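Local coordinates for protein N-isopropylammelide isopropylaminohydrolase (Burkholderia multivorans ATCC 17616, PDB 6NBO) that belongs to the amidohydrolase family, metal-dependent hydrolases built on a TIM barrel, and binds zinc ions, at residues A227-A238 with L265-V274. Residues are numbered along the deposited sequence; the frame is centred on the assembly and turned at random. Where two conformers were deposited one is given.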
loop_
_atom_site.group_PDB
_atom_site.type_symbol
_atom_site.label_atom_id
_atom_site.label_comp_id
_atom_site.label_asym_id
_atom_site.label_seq_id
_atom_site.Cartn_x
_atom_site.Cartn_y
_atom_site.Cartn_z
ATOM N N ALA A 227 -13.674 -12.416 -13.803
ATOM C CA ALA A 227 -14.964 -11.784 -13.539
ATOM C C ALA A 227 -15.858 -12.691 -12.706
ATOM O O ALA A 227 -16.595 -12.219 -11.832
ATOM C CB ALA A 227 -15.651 -11.417 -14.853
ATOM N N TYR A 228 -15.812 -13.997 -12.974
ATOM C CA TYR A 228 -16.554 -14.954 -12.164
ATOM C C TYR A 228 -16.082 -14.939 -10.713
ATOM O O TYR A 228 -16.898 -14.900 -9.786
ATOM C CB TYR A 228 -16.419 -16.356 -12.761
ATOM C CG TYR A 228 -16.881 -17.452 -11.825
ATOM C CD1 TYR A 228 -18.226 -17.812 -11.740
ATOM C CD2 TYR A 228 -15.974 -18.102 -11.004
ATOM C CE1 TYR A 228 -18.645 -18.812 -10.865
ATOM C CE2 TYR A 228 -16.377 -19.077 -10.133
ATOM C CZ TYR A 228 -17.704 -19.434 -10.064
ATOM O OH TYR A 228 -18.073 -20.412 -9.174
ATOM N N SER A 229 -14.763 -15.007 -10.493
ATOM C CA SER A 229 -14.260 -15.025 -9.126
ATOM C C SER A 229 -14.606 -13.735 -8.401
ATOM O O SER A 229 -14.994 -13.760 -7.227
ATOM C CB SER A 229 -12.745 -15.241 -9.114
ATOM O OG SER A 229 -12.412 -16.561 -9.482
ATOM N N LEU A 230 -14.453 -12.599 -9.083
ATOM C CA LEU A 230 -14.802 -11.310 -8.489
ATOM C C LEU A 230 -16.269 -11.269 -8.076
ATOM O O LEU A 230 -16.605 -10.793 -6.983
ATOM C CB LEU A 230 -14.488 -10.184 -9.478
ATOM C CG LEU A 230 -14.706 -8.754 -8.968
ATOM C CD1 LEU A 230 -14.054 -8.547 -7.591
ATOM C CD2 LEU A 230 -14.180 -7.738 -9.974
ATOM N N ASP A 231 -17.160 -11.773 -8.931
ATOM C CA ASP A 231 -18.575 -11.815 -8.575
ATOM C C ASP A 231 -18.799 -12.628 -7.308
ATOM O O ASP A 231 -19.573 -12.223 -6.431
ATOM C CB ASP A 231 -19.396 -12.391 -9.726
ATOM C CG ASP A 231 -20.842 -12.643 -9.331
ATOM O OD1 ASP A 231 -21.541 -11.674 -9.000
ATOM O OD2 ASP A 231 -21.273 -13.810 -9.327
ATOM N N LEU A 232 -18.141 -13.790 -7.211
ATOM C CA LEU A 232 -18.242 -14.614 -6.008
ATOM C C LEU A 232 -17.794 -13.841 -4.777
ATOM O O LEU A 232 -18.464 -13.866 -3.737
ATOM C CB LEU A 232 -17.400 -15.884 -6.153
ATOM C CG LEU A 232 -17.924 -17.049 -6.984
ATOM C CD1 LEU A 232 -16.947 -18.209 -6.875
ATOM C CD2 LEU A 232 -19.299 -17.464 -6.497
ATOM N N ILE A 233 -16.649 -13.166 -4.874
ATOM C CA ILE A 233 -16.109 -12.406 -3.752
ATOM C C ILE A 233 -17.081 -11.307 -3.328
ATOM O O ILE A 233 -17.354 -11.116 -2.136
ATOM C CB ILE A 233 -14.734 -11.837 -4.135
ATOM C CG1 ILE A 233 -13.714 -12.978 -4.240
ATOM C CG2 ILE A 233 -14.287 -10.775 -3.137
ATOM C CD1 ILE A 233 -12.484 -12.626 -5.056
ATOM N N LEU A 234 -17.621 -10.570 -4.303
ATOM C CA LEU A 234 -18.540 -9.481 -3.982
ATOM C C LEU A 234 -19.850 -10.007 -3.397
ATOM O O LEU A 234 -20.431 -9.383 -2.501
ATOM C CB LEU A 234 -18.807 -8.639 -5.234
ATOM C CG LEU A 234 -17.578 -7.942 -5.839
ATOM C CD1 LEU A 234 -17.943 -7.220 -7.121
ATOM C CD2 LEU A 234 -16.956 -6.976 -4.840
ATOM N N GLN A 235 -20.342 -11.142 -3.906
ATOM C CA GLN A 235 -21.531 -11.767 -3.324
ATOM C C GLN A 235 -21.330 -12.057 -1.845
ATOM O O GLN A 235 -22.195 -11.761 -1.013
ATOM C CB GLN A 235 -21.857 -13.071 -4.048
ATOM C CG GLN A 235 -22.511 -12.938 -5.386
ATOM C CD GLN A 235 -23.094 -14.271 -5.820
ATOM O OE1 GLN A 235 -23.690 -14.983 -5.013
ATOM N NE2 GLN A 235 -22.906 -14.624 -7.084
ATOM N N ARG A 236 -20.198 -12.674 -1.508
ATOM C CA ARG A 236 -19.919 -13.013 -0.122
ATOM C C ARG A 236 -19.745 -11.752 0.719
ATOM O O ARG A 236 -20.231 -11.679 1.856
ATOM C CB ARG A 236 -18.667 -13.895 -0.056
ATOM C CG ARG A 236 -18.634 -14.833 1.129
ATOM C CD ARG A 236 -19.654 -15.957 0.960
ATOM N NE ARG A 236 -19.898 -16.658 2.218
ATOM C CZ ARG A 236 -21.047 -16.616 2.888
ATOM N NH1 ARG A 236 -21.174 -17.281 4.028
ATOM N NH2 ARG A 236 -22.076 -15.921 2.414
ATOM N N THR A 237 -19.060 -10.746 0.169
ATOM C CA THR A 237 -18.881 -9.475 0.869
ATOM C C THR A 237 -20.222 -8.863 1.250
ATOM O O THR A 237 -20.409 -8.383 2.375
ATOM C CB THR A 237 -18.102 -8.499 -0.017
ATOM O OG1 THR A 237 -16.829 -9.062 -0.360
ATOM C CG2 THR A 237 -17.898 -7.175 0.713
ATOM N N ALA A 238 -21.161 -8.850 0.307
ATOM C CA ALA A 238 -22.487 -8.305 0.576
ATOM C C ALA A 238 -23.247 -9.174 1.569
ATOM O O ALA A 238 -23.866 -8.660 2.507
ATOM C CB ALA A 238 -23.273 -8.173 -0.728
ATOM N N LEU A 265 -19.498 -4.413 -12.534
ATOM C CA LEU A 265 -18.716 -4.891 -11.402
ATOM C C LEU A 265 -18.207 -3.725 -10.570
ATOM O O LEU A 265 -18.256 -3.762 -9.337
ATOM C CB LEU A 265 -17.549 -5.753 -11.889
ATOM C CG LEU A 265 -17.898 -7.144 -12.413
ATOM C CD1 LEU A 265 -16.700 -7.707 -13.140
ATOM C CD2 LEU A 265 -18.287 -8.047 -11.257
ATOM N N LEU A 266 -17.718 -2.677 -11.231
ATOM C CA LEU A 266 -17.221 -1.522 -10.495
ATOM C C LEU A 266 -18.331 -0.873 -9.683
ATOM O O LEU A 266 -18.094 -0.399 -8.567
ATOM C CB LEU A 266 -16.611 -0.512 -11.462
ATOM C CG LEU A 266 -15.300 -0.892 -12.134
ATOM C CD1 LEU A 266 -14.972 0.186 -13.169
ATOM C CD2 LEU A 266 -14.179 -1.032 -11.101
ATOM N N ALA A 267 -19.551 -0.831 -10.232
ATOM C CA ALA A 267 -20.672 -0.267 -9.486
ATOM C C ALA A 267 -20.899 -1.037 -8.194
ATOM O O ALA A 267 -21.112 -0.437 -7.136
ATOM C CB ALA A 267 -21.940 -0.263 -10.344
ATOM N N ARG A 268 -20.805 -2.369 -8.255
ATOM C CA ARG A 268 -20.979 -3.183 -7.058
ATOM C C ARG A 268 -19.861 -2.940 -6.063
ATOM O O ARG A 268 -20.111 -2.843 -4.855
ATOM C CB ARG A 268 -21.046 -4.662 -7.435
ATOM C CG ARG A 268 -22.305 -5.006 -8.216
ATOM C CD ARG A 268 -22.199 -6.380 -8.842
ATOM N NE ARG A 268 -22.117 -7.431 -7.834
ATOM C CZ ARG A 268 -21.850 -8.697 -8.116
ATOM N NH1 ARG A 268 -21.635 -9.049 -9.373
ATOM N NH2 ARG A 268 -21.790 -9.599 -7.146
ATOM N N MET A 269 -18.617 -2.854 -6.551
ATOM C CA MET A 269 -17.502 -2.550 -5.665
ATOM C C MET A 269 -17.689 -1.202 -4.976
ATOM O O MET A 269 -17.443 -1.075 -3.773
ATOM C CB MET A 269 -16.190 -2.589 -6.456
ATOM C CG MET A 269 -15.951 -3.954 -7.105
ATOM S SD MET A 269 -14.617 -3.927 -8.302
ATOM C CE MET A 269 -13.292 -3.475 -7.218
ATOM N N ALA A 270 -18.125 -0.182 -5.718
ATOM C CA ALA A 270 -18.339 1.120 -5.099
ATOM C C ALA A 270 -19.382 1.025 -3.989
ATOM O O ALA A 270 -19.183 1.539 -2.881
ATOM C CB ALA A 270 -18.776 2.139 -6.152
ATOM N N GLU A 271 -20.502 0.358 -4.279
ATOM C CA GLU A 271 -21.566 0.178 -3.295
ATOM C C GLU A 271 -21.045 -0.483 -2.021
ATOM O O GLU A 271 -21.422 -0.090 -0.912
ATOM C CB GLU A 271 -22.699 -0.644 -3.917
ATOM C CG GLU A 271 -23.843 -0.968 -2.974
ATOM C CD GLU A 271 -24.467 0.275 -2.368
ATOM O OE1 GLU A 271 -24.634 1.275 -3.099
ATOM O OE2 GLU A 271 -24.780 0.258 -1.159
ATOM N N LEU A 272 -20.165 -1.473 -2.153
ATOM C CA LEU A 272 -19.688 -2.232 -1.004
ATOM C C LEU A 272 -18.445 -1.630 -0.363
ATOM O O LEU A 272 -17.916 -2.206 0.594
ATOM C CB LEU A 272 -19.408 -3.681 -1.416
ATOM C CG LEU A 272 -20.682 -4.460 -1.745
ATOM C CD1 LEU A 272 -20.372 -5.755 -2.469
ATOM C CD2 LEU A 272 -21.433 -4.740 -0.456
ATOM N N GLY A 273 -17.976 -0.488 -0.850
ATOM C CA GLY A 273 -16.750 0.067 -0.327
ATOM C C GLY A 273 -15.533 -0.783 -0.599
ATOM O O GLY A 273 -14.591 -0.770 0.196
ATOM N N VAL A 274 -15.525 -1.525 -1.702
ATOM C CA VAL A 274 -14.377 -2.344 -2.084
ATOM C C VAL A 274 -13.430 -1.505 -2.932
ATOM O O VAL A 274 -13.815 -1.011 -3.995
ATOM C CB VAL A 274 -14.827 -3.596 -2.850
ATOM C CG1 VAL A 274 -13.609 -4.341 -3.392
ATOM C CG2 VAL A 274 -15.682 -4.483 -1.956
#
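Leu234 of helix 227-238 pushes its side chain between Leu265, Arg268, Met269 and Leu272 of helix 265-272, a knob-into-hole contact between two neighbouring outer helices of the amidohydrolase TIM barrel. The helices run roughly parallel, inclined at 27°, and the axes of these segments come within 10.7 Å at closest approach. Strand 246-250 lies between them in the chain, and its Ile248 touches both Leu230 and Val274 on the barrel side.

Apolar packing makes up most of the interface. Both methyls of Leu234 press on Met269 CG, CD1 at 3.8 Å and CD2 at 3.9 Å. Leu234 CD2 also meets Val274 CG2. Val274 follows Gly273, whose positive phi belongs to the Schellman motif that ends the second helix. One turn before Leu234, Leu230 CD2 rests 4.0 Å from Leu265 CD1 and lies close to the sulfur of Met269. Toward the C-terminal ends, Leu272 spreads its methyls over Ala238, and its CD1 reaches 3.6 Å from Leu234 O.

The polar part is a salt bridge on the outer side. The Arg268 chain bends at chi3 (65°) and brings its guanidinium end-on to Asp231, while Leu234 CD1 covers one guanidinium face. Gln235 NE2 bonds to Asp231 OD2 from above the carboxylate plane, which should help to fix the acid's rotation. The carboxylate and guanidinium planes are 69° apart, and the two terminal nitrogens, NH1 and NH2, converge on one oxygen. Both bonds are bent: Asp231 OD1 takes Arg268 NH1 at 2.7 Å on its anti lone pair, and Arg268 NH2 at 2.8 Å on the anti side but out of the carboxylate plane.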